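Calmodulin, putative (Entamoeba histolytica, PDB 4OCI) binds calcium through an EF-hand and takes part in the initiation of phagocytosis of human erythrocytes, probably as a calcium-signalling protein of the calmodulin type. Local coordinates at residues L14-G17 / D18-Y22; S46-N49 / S50-V54; E60-T63 / S64-Q68. All coordinates share one frame; numbering follows the deposited sequence.

Interaction 1 (L14-G17 / D18-Y22); sequences LFDG and DGDGY. With CA (calcium ion), chain B.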
ATOM      1  N   LEU A  14       5.907   9.667  18.583  1.00 20.17           N
ATOM      2  CA  LEU A  14       4.563  10.308  18.657  1.00 23.05           C
ATOM      3  C   LEU A  14       3.528   9.564  17.773  1.00 23.33           C
ATOM      4  O   LEU A  14       2.346   9.327  18.161  1.00 22.83           O
ATOM      5  CB  LEU A  14       4.725  11.751  18.242  1.00 23.51           C
ATOM      6  CG  LEU A  14       3.797  12.926  18.356  1.00 30.37           C
ATOM      7  CD1 LEU A  14       4.638  14.227  18.252  1.00 32.80           C
ATOM      8  CD2 LEU A  14       2.909  12.899  17.199  1.00 35.86           C
ATOM      9  N   PHE A  15       3.963   9.137  16.596  1.00 23.34           N
ATOM     10  CA  PHE A  15       3.023   8.494  15.669  1.00 25.00           C
ATOM     11  C   PHE A  15       2.915   7.011  15.936  1.00 25.85           C
ATOM     12  O   PHE A  15       2.078   6.323  15.359  1.00 25.99           O
ATOM     13  CB  PHE A  15       3.457   8.739  14.256  1.00 24.23           C
ATOM     14  CG  PHE A  15       3.003  10.074  13.737  1.00 28.18           C
ATOM     15  CD1 PHE A  15       3.569  11.241  14.205  1.00 30.45           C
ATOM     16  CD2 PHE A  15       1.977  10.148  12.773  1.00 31.03           C
ATOM     17  CE1 PHE A  15       3.129  12.500  13.717  1.00 32.61           C
ATOM     18  CE2 PHE A  15       1.525  11.403  12.287  1.00 28.10           C
ATOM     19  CZ  PHE A  15       2.088  12.555  12.756  1.00 27.92           C
ATOM     20  N   ASP A  16       3.774   6.478  16.813  1.00 25.49           N
ATOM     21  CA  ASP A  16       3.678   5.070  17.170  1.00 26.04           C
ATOM     22  C   ASP A  16       2.610   4.982  18.246  1.00 27.92           C
ATOM     23  O   ASP A  16       2.881   5.173  19.435  1.00 27.44           O
ATOM     24  CB  ASP A  16       5.036   4.561  17.678  1.00 25.12           C
ATOM     25  CG  ASP A  16       4.940   3.280  18.505  1.00 25.56           C
ATOM     26  OD1 ASP A  16       4.139   2.399  18.151  1.00 24.86           O
ATOM     27  OD2 ASP A  16       5.742   3.108  19.443  1.00 22.68           O
ATOM     28  N   GLY A  17       1.397   4.621  17.850  1.00 27.85           N
ATOM     29  CA  GLY A  17       0.253   4.854  18.752  1.00 28.87           C
ATOM     30  C   GLY A  17       0.178   3.895  19.902  1.00 30.23           C
ATOM     31  O   GLY A  17      -0.366   4.231  20.961  1.00 32.26           O
ATOM     32  N   ASP A  18       0.766   2.718  19.758  1.00 29.97           N
ATOM     33  CA  ASP A  18       0.659   1.763  20.808  1.00 30.62           C
ATOM     34  C   ASP A  18       1.941   1.628  21.685  1.00 30.62           C
ATOM     35  O   ASP A  18       2.051   0.696  22.463  1.00 31.08           O
ATOM     36  CB  ASP A  18       0.221   0.425  20.235  1.00 30.78           C
ATOM     37  CG  ASP A  18       1.298  -0.194  19.328  1.00 34.44           C
ATOM     38  OD1 ASP A  18       2.302   0.462  19.013  1.00 30.35           O
ATOM     39  OD2 ASP A  18       1.156  -1.355  18.932  1.00 36.76           O
ATOM     40  N   GLY A  19       2.901   2.538  21.534  1.00 28.78           N
ATOM     41  CA  GLY A  19       4.117   2.555  22.372  1.00 27.16           C
ATOM     42  C   GLY A  19       5.050   1.362  22.293  1.00 25.73           C
ATOM     43  O   GLY A  19       5.805   1.124  23.241  1.00 26.64           O
ATOM     44  N   ASP A  20       5.057   0.606  21.185  1.00 25.20           N
ATOM     45  CA  ASP A  20       5.941  -0.554  21.083  1.00 23.22           C
ATOM     46  C   ASP A  20       7.207  -0.310  20.310  1.00 22.09           C
ATOM     47  O   ASP A  20       7.998  -1.234  20.165  1.00 22.89           O
ATOM     48  CB  ASP A  20       5.211  -1.798  20.558  1.00 24.47           C
ATOM     49  CG  ASP A  20       4.701  -1.633  19.075  1.00 27.30           C
ATOM     50  OD1 ASP A  20       4.767  -0.501  18.536  1.00 21.75           O
ATOM     51  OD2 ASP A  20       4.183  -2.620  18.484  1.00 31.56           O
ATOM     52  N   GLY A  21       7.418   0.903  19.810  1.00 20.58           N
ATOM     53  CA  GLY A  21       8.597   1.232  18.943  1.00 18.54           C
ATOM     54  C   GLY A  21       8.487   0.849  17.446  1.00 19.05           C
ATOM     55  O   GLY A  21       9.524   0.770  16.739  1.00 20.43           O
ATOM     56  N   TYR A  22       7.278   0.596  16.949  1.00 17.91           N
ATOM     57  CA  TYR A  22       7.028   0.154  15.576  1.00 19.19           C
ATOM     58  C   TYR A  22       5.892   0.919  15.023  1.00 18.86           C
ATOM     59  O   TYR A  22       4.897   0.999  15.667  1.00 19.85           O
ATOM     60  CB  TYR A  22       6.648  -1.354  15.489  1.00 18.29           C
ATOM     61  CG  TYR A  22       7.880  -2.184  15.860  1.00 19.55           C
ATOM     62  CD1 TYR A  22       8.885  -2.456  14.924  1.00 17.90           C
ATOM     63  CD2 TYR A  22       8.055  -2.649  17.187  1.00 22.33           C
ATOM     64  CE1 TYR A  22      10.018  -3.194  15.265  1.00 22.36           C
ATOM     65  CE2 TYR A  22       9.214  -3.345  17.549  1.00 25.85           C
ATOM     66  CZ  TYR A  22      10.170  -3.610  16.584  1.00 27.13           C
ATOM     67  OH  TYR A  22      11.278  -4.308  16.935  1.00 32.68           O
TER
HETATM   68 CA    CA B 201       3.495   0.685  17.298  1.00 36.89          CA
HETATM   69  O   HOH W   1       2.850  -1.186  16.631  1.00 18.01           O
HETATM   70  O   HOH W   2       1.731   1.430  16.470  1.00 20.62           O
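Asp16 meets Asp18, Asp20 and Tyr22 around a calcium ion in the first half of an EF-hand loop. The tight part is the metal shell itself. Asp16 OD1 binds the calcium ion at 2.0 Å, and Asp18 OD1, Asp20 OD1 and the backbone oxygen of Tyr22 complete the protein ligands on this stretch, with two waters as further inner-shell ligands. Asp18 OD1 and Asp20 OD1 stand 2.7 Å apart, a spacing that the shared cation probably makes tolerable. The carboxylates of Asp16 and Asp18 meet almost at right angles (88°), each with only its OD1 on the ion.

The second oxygen of Asp16 serves the backbone: Gly21 N donates to Asp16 OD2 over 2.8 Å, meeting it from above the carboxylate plane. Asp20 is held by its own Asx turn, in which Tyr22 N donates to Asp20 OD1 at 3.2 Å. With CG lodged between the backbone N and the carbonyl carbon (chi1 65°), Asp20 folds its carboxylate back towards the ion, and one of the waters donates to its OD2.

The outer side is looser. Gly17 and Gly19 are exposed, and the turn from Asp16 to Gly19 is closed by a weak bond of 3.4 Å from Gly19 N to Asp16 O. The loop leaves helix 9-15 and leads into helix 25-34, whose Glu27 accepts a hydrogen bond from Gly17 N through OE2.

Interaction 2 (S46-N49 / S50-V54); sequences STYN and SNSKV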
ATOM      1  N   SER A  46       4.100   0.334  -0.636  1.00 19.55           N
ATOM      2  CA  SER A  46       5.066  -0.559  -1.201  1.00 21.23           C
ATOM      3  C   SER A  46       6.432  -0.458  -0.476  1.00 21.13           C
ATOM      4  O   SER A  46       7.073  -1.438  -0.233  1.00 21.61           O
ATOM      5  CB  SER A  46       5.246  -0.174  -2.670  1.00 23.60           C
ATOM      6  OG  SER A  46       6.127  -1.061  -3.251  1.00 25.76           O
ATOM      7  N   THR A  47       6.896   0.756  -0.168  1.00 21.96           N
ATOM      8  CA  THR A  47       8.128   0.937   0.625  1.00 21.85           C
ATOM      9  C   THR A  47       7.950   0.315   2.002  1.00 20.77           C
ATOM     10  O   THR A  47       8.827  -0.368   2.501  1.00 19.32           O
ATOM     11  CB  THR A  47       8.426   2.474   0.778  1.00 21.68           C
ATOM     12  OG1 THR A  47       8.522   3.035  -0.542  1.00 25.91           O
ATOM     13  CG2 THR A  47       9.717   2.787   1.610  1.00 22.72           C
ATOM     14  N   TYR A  48       6.789   0.548   2.615  1.00 19.41           N
ATOM     15  CA  TYR A  48       6.512  -0.088   3.927  1.00 19.17           C
ATOM     16  C   TYR A  48       6.609  -1.635   3.813  1.00 19.39           C
ATOM     17  O   TYR A  48       7.221  -2.299   4.665  1.00 20.00           O
ATOM     18  CB  TYR A  48       5.121   0.360   4.417  1.00 15.37           C
ATOM     19  CG  TYR A  48       4.814  -0.167   5.796  1.00 19.69           C
ATOM     20  CD1 TYR A  48       5.143   0.559   6.921  1.00 17.91           C
ATOM     21  CD2 TYR A  48       4.238  -1.477   5.984  1.00 19.41           C
ATOM     22  CE1 TYR A  48       4.864   0.043   8.248  1.00 16.31           C
ATOM     23  CE2 TYR A  48       3.973  -2.002   7.277  1.00 18.70           C
ATOM     24  CZ  TYR A  48       4.266  -1.219   8.399  1.00 19.12           C
ATOM     25  OH  TYR A  48       3.997  -1.727   9.661  1.00 18.94           O
ATOM     26  N   ASN A  49       5.987  -2.215   2.784  1.00 18.37           N
ATOM     27  CA  ASN A  49       5.949  -3.656   2.609  1.00 21.26           C
ATOM     28  C   ASN A  49       7.389  -4.233   2.499  1.00 24.28           C
ATOM     29  O   ASN A  49       7.713  -5.272   3.058  1.00 24.91           O
ATOM     30  CB  ASN A  49       5.122  -4.028   1.365  1.00 21.91           C
ATOM     31  CG  ASN A  49       5.064  -5.493   1.162  1.00 22.78           C
ATOM     32  OD1 ASN A  49       5.703  -5.988   0.268  1.00 28.84           O
ATOM     33  ND2 ASN A  49       4.387  -6.221   2.054  1.00 21.00           N
ATOM     34  N   SER A  50       8.265  -3.517   1.828  1.00 25.52           N
ATOM     35  CA  SER A  50       9.639  -3.999   1.624  1.00 29.03           C
ATOM     36  C   SER A  50      10.524  -3.728   2.838  1.00 30.02           C
ATOM     37  O   SER A  50      11.617  -4.242   2.934  1.00 34.18           O
ATOM     38  CB  SER A  50      10.234  -3.259   0.443  1.00 27.64           C
ATOM     39  OG  SER A  50       9.605  -3.779  -0.722  1.00 32.84           O
ATOM     40  N   ASN A  51      10.095  -2.892   3.753  1.00 29.85           N
ATOM     41  CA  ASN A  51      11.012  -2.481   4.834  1.00 30.20           C
ATOM     42  C   ASN A  51      10.292  -2.526   6.176  1.00 29.21           C
ATOM     43  O   ASN A  51      10.234  -1.536   6.929  1.00 31.70           O
ATOM     44  CB  ASN A  51      11.540  -1.074   4.556  1.00 27.86           C
ATOM     45  CG  ASN A  51      12.356  -1.018   3.272  1.00 31.05           C
ATOM     46  OD1 ASN A  51      13.526  -1.400   3.239  1.00 38.35           O
ATOM     47  ND2 ASN A  51      11.729  -0.585   2.201  1.00 28.52           N
ATOM     48  N   SER A  52       9.628  -3.614   6.453  1.00 27.80           N
ATOM     49  CA  SER A  52       9.058  -3.699   7.775  1.00 26.79           C
ATOM     50  C   SER A  52       9.267  -5.137   8.191  1.00 28.06           C
ATOM     51  O   SER A  52       9.270  -6.036   7.355  1.00 29.39           O
ATOM     52  CB  SER A  52       7.609  -3.343   7.775  1.00 25.34           C
ATOM     53  OG  SER A  52       6.915  -4.052   6.763  1.00 27.91           O
ATOM     54  N   LYS A  53       9.462  -5.341   9.476  1.00 28.04           N
ATOM     55  CA  LYS A  53       9.440  -6.696  10.049  1.00 30.07           C
ATOM     56  C   LYS A  53       8.006  -7.050  10.292  1.00 29.07           C
ATOM     57  O   LYS A  53       7.068  -6.201  10.161  1.00 26.19           O
ATOM     58  CB  LYS A  53      10.129  -6.665  11.426  1.00 31.96           C
ATOM     59  CG  LYS A  53      11.503  -5.855  11.554  1.00 37.80           C
ATOM     60  CD  LYS A  53      12.537  -6.116  10.435  1.00 46.02           C
ATOM     61  CE  LYS A  53      13.392  -7.396  10.661  1.00 54.05           C
ATOM     62  NZ  LYS A  53      12.492  -8.644  10.651  1.00 55.96           N
ATOM     63  N   VAL A  54       7.810  -8.262  10.783  1.00 28.61           N
ATOM     64  CA  VAL A  54       6.498  -8.619  11.252  1.00 29.21           C
ATOM     65  C   VAL A  54       5.857  -7.652  12.242  1.00 28.31           C
ATOM     66  O   VAL A  54       4.696  -7.367  12.124  1.00 29.12           O
ATOM     67  CB  VAL A  54       6.439 -10.117  11.791  1.00 31.45           C
ATOM     68  CG1 VAL A  54       5.157 -10.332  12.501  1.00 29.46           C
ATOM     69  CG2 VAL A  54       6.563 -11.080  10.581  1.00 33.02           C
TER
HETATM   70  O   HOH W   3       6.991  -4.369  -1.981  1.00 21.13           O
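Asn51 and Ser52 turn their polar side chains back onto carbonyl oxygens at the C-terminal end of helix 41-50. Among the side-chain hydrogen bonds, Asn51 ND2 donates to Thr47 O over 2.9 Å with an N-H...O angle of 160°. The oxygen lies close to the plane of the amide, so the N-H is well aimed. Ser52 OG donates to Tyr48 O at 2.8 Å; a chi1 of 50° swings the hydroxyl in over its own backbone and back to the helix.

The backbone adds its own bonds. Ser50 N donates to Ser46 O, four residues back, at 3.2 Å, and Asn51 N donates to Tyr48 O, three residues back, at 3.1 Å. Tyr48 O is thus gripped by two donors, Asn51 N and Ser52 OG, which arrive from opposite faces of its carbonyl plane. Side chains take up carbonyls of the last turn, a form of C-terminal helix capping, and the chain departs into the loop leading to helix 59-71.

Contact with the aromatic ring is of another kind. Ser52 CB lies over one face of the Tyr48 ring, 4.1 Å from its centroid, in a CH-pi contact displaced towards the rim. The phenol reaches beyond this contact, where Tyr48 OH is hydrogen-bonded to Leu23 O, in the calcium-binding loop just after Tyr22.

A water bridges the last turn: it donates to Asn49 OD1 at 3.1 Å and weakly to Ser46 O, and is hydrogen-bonded to Ser50 OG at 3.0 Å. Asn49 ND2 is hydrogen-bonded to Ser42 OG of the second subunit, placing this helix end at the dimer contact.

Interaction 3 (E60-T63 / S64-Q68); sequences ELFT and SCFSQ. With NA (sodium ion), chain C.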
ATOM      1  N   GLU A  60      14.905   2.782  12.934  1.00 20.01           N
ATOM      2  CA  GLU A  60      15.997   2.852  11.938  1.00 23.27           C
ATOM      3  C   GLU A  60      15.597   2.467  10.489  1.00 22.16           C
ATOM      4  O   GLU A  60      16.099   3.099   9.564  1.00 22.03           O
ATOM      5  CB  GLU A  60      17.276   2.100  12.385  1.00 24.16           C
ATOM      6  CG  GLU A  60      18.061   2.903  13.487  1.00 31.14           C
ATOM      7  CD  GLU A  60      18.774   4.247  12.954  1.00 44.24           C
ATOM      8  OE1 GLU A  60      18.949   4.478  11.679  1.00 47.77           O
ATOM      9  OE2 GLU A  60      19.175   5.084  13.828  1.00 46.26           O
ATOM     10  N   LEU A  61      14.667   1.518  10.296  1.00 20.22           N
ATOM     11  CA  LEU A  61      14.110   1.261   8.956  1.00 19.85           C
ATOM     12  C   LEU A  61      13.396   2.539   8.468  1.00 20.48           C
ATOM     13  O   LEU A  61      13.467   2.863   7.300  1.00 20.33           O
ATOM     14  CB  LEU A  61      13.078   0.122   9.019  1.00 18.50           C
ATOM     15  CG  LEU A  61      13.774  -1.260   9.153  1.00 25.62           C
ATOM     16  CD1 LEU A  61      12.861  -2.467   9.640  1.00 30.37           C
ATOM     17  CD2 LEU A  61      14.466  -1.540   7.788  1.00 28.05           C
ATOM     18  N   PHE A  62      12.660   3.214   9.361  1.00 18.83           N
ATOM     19  CA  PHE A  62      11.960   4.483   9.059  1.00 19.46           C
ATOM     20  C   PHE A  62      12.859   5.589   8.557  1.00 19.71           C
ATOM     21  O   PHE A  62      12.566   6.217   7.538  1.00 19.34           O
ATOM     22  CB  PHE A  62      11.177   5.015  10.293  1.00 18.07           C
ATOM     23  CG  PHE A  62      10.620   6.399  10.049  1.00 21.93           C
ATOM     24  CD1 PHE A  62       9.504   6.572   9.223  1.00 22.44           C
ATOM     25  CD2 PHE A  62      11.282   7.519  10.532  1.00 25.26           C
ATOM     26  CE1 PHE A  62       9.022   7.847   8.915  1.00 24.04           C
ATOM     27  CE2 PHE A  62      10.801   8.807  10.250  1.00 27.05           C
ATOM     28  CZ  PHE A  62       9.692   8.953   9.422  1.00 24.88           C
ATOM     29  N   THR A  63      13.956   5.875   9.260  1.00 21.38           N
ATOM     30  CA  THR A  63      14.863   6.912   8.784  1.00 22.47           C
ATOM     31  C   THR A  63      15.516   6.564   7.442  1.00 23.70           C
ATOM     32  O   THR A  63      15.626   7.444   6.592  1.00 22.37           O
ATOM     33  CB  THR A  63      15.993   7.275   9.758  1.00 24.92           C
ATOM     34  OG1 THR A  63      16.832   6.124   9.972  1.00 22.15           O
ATOM     35  CG2 THR A  63      15.462   7.713  11.050  1.00 24.39           C
ATOM     36  N   SER A  64      15.897   5.310   7.230  1.00 23.28           N
ATOM     37  CA  SER A  64      16.339   4.883   5.870  1.00 26.12           C
ATOM     38  C   SER A  64      15.288   5.079   4.812  1.00 26.24           C
ATOM     39  O   SER A  64      15.582   5.711   3.802  1.00 26.80           O
ATOM     40  CB  SER A  64      16.785   3.439   5.883  1.00 26.40           C
ATOM     41  OG  SER A  64      17.822   3.350   6.871  1.00 28.80           O
ATOM     42  N   CYS A  65      14.061   4.619   5.061  1.00 26.31           N
ATOM     43  CA  CYS A  65      12.924   4.765   4.099  1.00 28.91           C
ATOM     44  C   CYS A  65      12.578   6.210   3.845  1.00 28.61           C
ATOM     45  O   CYS A  65      12.387   6.598   2.710  1.00 29.86           O
ATOM     46  CB  CYS A  65      11.675   4.020   4.553  1.00 28.48           C
ATOM     47  SG  CYS A  65      12.029   2.299   4.417  1.00 38.25           S
ATOM     48  N   PHE A  66      12.539   7.000   4.903  1.00 27.07           N
ATOM     49  CA  PHE A  66      12.168   8.378   4.804  1.00 28.03           C
ATOM     50  C   PHE A  66      13.204   9.143   3.942  1.00 29.01           C
ATOM     51  O   PHE A  66      12.800   9.930   3.064  1.00 28.72           O
ATOM     52  CB  PHE A  66      11.922   9.015   6.199  1.00 27.28           C
ATOM     53  CG  PHE A  66      11.611  10.455   6.135  1.00 30.89           C
ATOM     54  CD1 PHE A  66      10.450  10.883   5.480  1.00 31.50           C
ATOM     55  CD2 PHE A  66      12.500  11.407   6.672  1.00 30.73           C
ATOM     56  CE1 PHE A  66      10.194  12.219   5.366  1.00 33.70           C
ATOM     57  CE2 PHE A  66      12.234  12.758   6.584  1.00 32.80           C
ATOM     58  CZ  PHE A  66      11.116  13.180   5.922  1.00 35.17           C
ATOM     59  N   SER A  67      14.502   8.901   4.149  1.00 30.44           N
ATOM     60  CA  SER A  67      15.536   9.484   3.287  1.00 34.70           C
ATOM     61  C   SER A  67      15.319   9.127   1.850  1.00 34.69           C
ATOM     62  O   SER A  67      15.510   9.968   0.983  1.00 36.86           O
ATOM     63  CB  SER A  67      16.955   9.038   3.653  1.00 35.27           C
ATOM     64  OG  SER A  67      17.265   9.604   4.911  1.00 41.73           O
ATOM     65  N   GLN A  68      14.920   7.897   1.593  1.00 34.34           N
ATOM     66  CA  GLN A  68      14.753   7.448   0.229  1.00 36.33           C
ATOM     67  C   GLN A  68      13.485   7.975  -0.414  1.00 36.03           C
ATOM     68  O   GLN A  68      13.544   8.471  -1.539  1.00 35.92           O
ATOM     69  CB  GLN A  68      14.896   5.958   0.130  1.00 37.38           C
ATOM     70  CG  GLN A  68      14.233   5.305  -1.058  1.00 44.91           C
ATOM     71  CD  GLN A  68      14.070   3.798  -0.842  1.00 53.97           C
ATOM     72  OE1 GLN A  68      12.937   3.253  -0.860  1.00 56.49           O
ATOM     73  NE2 GLN A  68      15.213   3.107  -0.606  1.00 55.17           N
TER
HETATM   74 NA    NA C 202      18.178   4.489   9.054  1.00 27.71          NA
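A sodium ion sits against one turn of helix 59-71, held by Glu60, Thr63 and Ser64 within five consecutive residues. Glu60 contributes twice, through its backbone O at 2.5 Å and its carboxylate OE1 at 2.7 Å, the side chain bending at chi2 (-70°) to bring the carboxylate round to the ion. Thr63 OG1 makes the shortest of the four bonds at 2.3 Å, and Ser64 OG supplies the last at 2.5 Å. A chi1 of 63° at Thr63 leaves its methyl opposite the carbonyl carbon and aims the hydroxyl at the metal. Binding sodium does not break the helix: Glu60 O also accepts from Ser64 N at 3.2 Å.

Away from the ion, Phe62 and Phe66, one turn apart, extend in the same direction with rings nearly parallel (6°) but displaced, so little of one faces the other. Phe66 CB stands over one face of the Phe62 ring, 4.2 Å from its centroid, in a CH-pi contact. Both residues are buried and pack on helix 25-34, Phe62 against Phe28 and Leu31, and both against Val32.

The helix is thus amphipathic, its aromatic side turned to helix 25-34, which follows the calcium loop. The all-oxygen sodium site joins a single carboxylate with neutral oxygens, one carbonyl and two hydroxyls, a set suited to a monovalent cation such as sodium.

In the fold
From the N terminus, the chain leaves helix 9-15 at interaction 1, which wraps the loop before helix 25-34 around calcium. Interaction 2 follows at the end of helix 41-50, where the chain turns into the loop before helix 59-71, and interaction 3 lies within helix 59-71 itself. The three run in series, neither nested nor crossed. Interactions 2 and 3 touch: Asn51 and Thr47 pack on Cys65, and Lys53 on Leu61, joining helices 41-50 and 59-71. Interaction 1 stays about 5 Å from interaction 2 and about 6 Å from interaction 3 at nearest atoms, but the residue after Tyr22, Leu23, links the calcium loop to helix 41-50.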